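Local coordinates for uncharacterized protein VPA0106 (Vibrio parahaemolyticus, PDB 3U07) that is of unknown function but contains DUF1254 and DUF1214 domains and probably has a signal peptide for export, at residues Y108-T113 with W307-I312. The protein carries 2 engineered substitutions. Numbering follows the deposited sequence.
Sequences YWILHT and WGLPPI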
# COMPACT_ATOMS: atom_id res chain seq x y z
N TYR A 108 -16.20 1.55 -6.65
CA TYR A 108 -15.19 0.92 -5.81
C TYR A 108 -14.60 1.98 -4.88
O TYR A 108 -14.38 3.13 -5.29
CB TYR A 108 -14.05 0.33 -6.64
CG TYR A 108 -12.92 -0.24 -5.80
CD1 TYR A 108 -12.98 -1.54 -5.30
CD2 TYR A 108 -11.82 0.54 -5.45
CE1 TYR A 108 -11.97 -2.05 -4.48
CE2 TYR A 108 -10.80 0.04 -4.62
CZ TYR A 108 -10.89 -1.26 -4.14
OH TYR A 108 -9.91 -1.77 -3.32
N TRP A 109 -14.36 1.60 -3.63
CA TRP A 109 -13.75 2.50 -2.66
C TRP A 109 -13.10 1.65 -1.58
O TRP A 109 -13.49 0.50 -1.37
CB TRP A 109 -14.78 3.43 -2.01
CG TRP A 109 -15.84 2.71 -1.22
CD1 TRP A 109 -17.02 2.22 -1.69
CD2 TRP A 109 -15.81 2.41 0.18
NE1 TRP A 109 -17.74 1.64 -0.67
CE2 TRP A 109 -17.02 1.74 0.49
CE3 TRP A 109 -14.89 2.64 1.21
CZ2 TRP A 109 -17.32 1.30 1.78
CZ3 TRP A 109 -15.19 2.21 2.49
CH2 TRP A 109 -16.40 1.54 2.77
N ILE A 110 -12.11 2.22 -0.91
CA ILE A 110 -11.43 1.49 0.14
C ILE A 110 -10.75 2.44 1.12
O ILE A 110 -10.18 3.46 0.72
CB ILE A 110 -10.38 0.51 -0.44
CG1 ILE A 110 -9.73 -0.31 0.68
CG2 ILE A 110 -9.32 1.29 -1.23
CD1 ILE A 110 -8.99 -1.52 0.18
N LEU A 111 -10.86 2.12 2.41
CA LEU A 111 -10.20 2.88 3.47
C LEU A 111 -9.14 1.89 3.94
O LEU A 111 -9.46 0.82 4.46
CB LEU A 111 -11.17 3.23 4.60
CG LEU A 111 -10.55 3.78 5.89
CD1 LEU A 111 -9.70 5.02 5.59
CD2 LEU A 111 -11.67 4.13 6.87
N HIS A 112 -7.88 2.24 3.74
CA HIS A 112 -6.78 1.35 4.09
C HIS A 112 -5.83 1.98 5.10
O HIS A 112 -5.29 3.06 4.87
CB HIS A 112 -6.02 1.00 2.80
CG HIS A 112 -4.81 0.16 3.00
ND1 HIS A 112 -3.68 0.28 2.21
CD2 HIS A 112 -4.53 -0.82 3.89
CE1 HIS A 112 -2.77 -0.59 2.60
NE2 HIS A 112 -3.26 -1.27 3.62
N THR A 113 -5.61 1.30 6.23
CA THR A 113 -4.72 1.82 7.26
C THR A 113 -3.66 0.78 7.61
O THR A 113 -3.93 -0.42 7.58
CB THR A 113 -5.48 2.20 8.56
OG1 THR A 113 -6.23 1.07 9.03
CG2 THR A 113 -6.43 3.37 8.32
N TRP A 307 3.89 0.03 1.89
CA TRP A 307 2.53 0.55 2.02
C TRP A 307 1.53 -0.13 1.08
O TRP A 307 0.40 0.35 0.91
CB TRP A 307 2.52 2.06 1.79
CG TRP A 307 3.48 2.82 2.66
CD1 TRP A 307 4.45 3.70 2.25
CD2 TRP A 307 3.59 2.74 4.09
NE1 TRP A 307 5.15 4.18 3.33
CE2 TRP A 307 4.64 3.62 4.47
CE3 TRP A 307 2.89 2.05 5.09
CZ2 TRP A 307 5.02 3.79 5.81
CZ3 TRP A 307 3.27 2.22 6.42
CH2 TRP A 307 4.32 3.09 6.76
N GLY A 308 1.93 -1.24 0.47
CA GLY A 308 1.05 -1.94 -0.44
C GLY A 308 -0.11 -2.65 0.23
O GLY A 308 -0.02 -3.12 1.37
N LEU A 309 -1.23 -2.72 -0.50
CA LEU A 309 -2.43 -3.40 -0.03
C LEU A 309 -2.25 -4.91 -0.03
O LEU A 309 -1.47 -5.44 -0.83
CB LEU A 309 -3.61 -3.08 -0.95
CG LEU A 309 -4.42 -1.79 -0.77
CD1 LEU A 309 -5.27 -1.55 -2.00
CD2 LEU A 309 -5.30 -1.91 0.47
N PRO A 310 -2.93 -5.61 0.88
CA PRO A 310 -2.82 -7.07 0.91
C PRO A 310 -3.37 -7.51 -0.45
O PRO A 310 -4.31 -6.92 -0.97
CB PRO A 310 -3.73 -7.47 2.06
CG PRO A 310 -3.58 -6.29 3.01
CD PRO A 310 -3.67 -5.12 2.06
N PRO A 311 -2.80 -8.56 -1.06
CA PRO A 311 -3.27 -9.02 -2.37
C PRO A 311 -4.76 -9.30 -2.57
O PRO A 311 -5.25 -9.20 -3.69
CB PRO A 311 -2.40 -10.25 -2.64
CG PRO A 311 -2.05 -10.74 -1.26
CD PRO A 311 -1.75 -9.46 -0.54
N ILE A 312 -5.49 -9.64 -1.50
CA ILE A 312 -6.92 -9.92 -1.63
C ILE A 312 -7.70 -8.66 -1.98
O ILE A 312 -8.79 -8.73 -2.53
CB ILE A 312 -7.49 -10.55 -0.33
CG1 ILE A 312 -8.92 -11.04 -0.57
CG2 ILE A 312 -7.45 -9.54 0.81
CD1 ILE A 312 -9.49 -11.86 0.59
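L309 lays its CD2 methyl over one face of the H112 imidazole, 3.3 Å from the ring centroid and 17° off the ring normal, a CH-pi contact. The methyl is shifted from the middle toward the rim, and its nearest ring atom is H112 ND1 at 3.2 Å, a close approach. The two side chains run past each other in opposite directions, with L309 CG 3.7 Å from H112 ND1 behind the methyl. The same CD2 meets I110 CD1 end on, at 3.7 Å; with CG1 anti to the backbone N (chi1 -176°) and the chain extended beyond it, I110 reaches toward the loop with this terminal methyl. The one CD2 methyl thus lies against both I110 and H112, which point to the loop on either side of L111, which faces away. At the imidazole edge, near its plane, W307 O lies 3.7 Å from H112 CE1, a contact with no hydrogen bond. P310 CD approaches H112 NE2 obliquely at 4.2 Å. H112 NE2 is hydrogen-bonded to T120 OG1 on the adjoining strand, which helps set the ring's rotation, and L309 also touches R167 on the strand flanking the other side. The contact is loop-on-sheet packing: the connection from helix 295-305 to strand 315-319 crosses one face of the four-stranded antiparallel sheet at its inner strand 109-115, joining the DUF1254 region to the chain that leads into the C-terminal sheets.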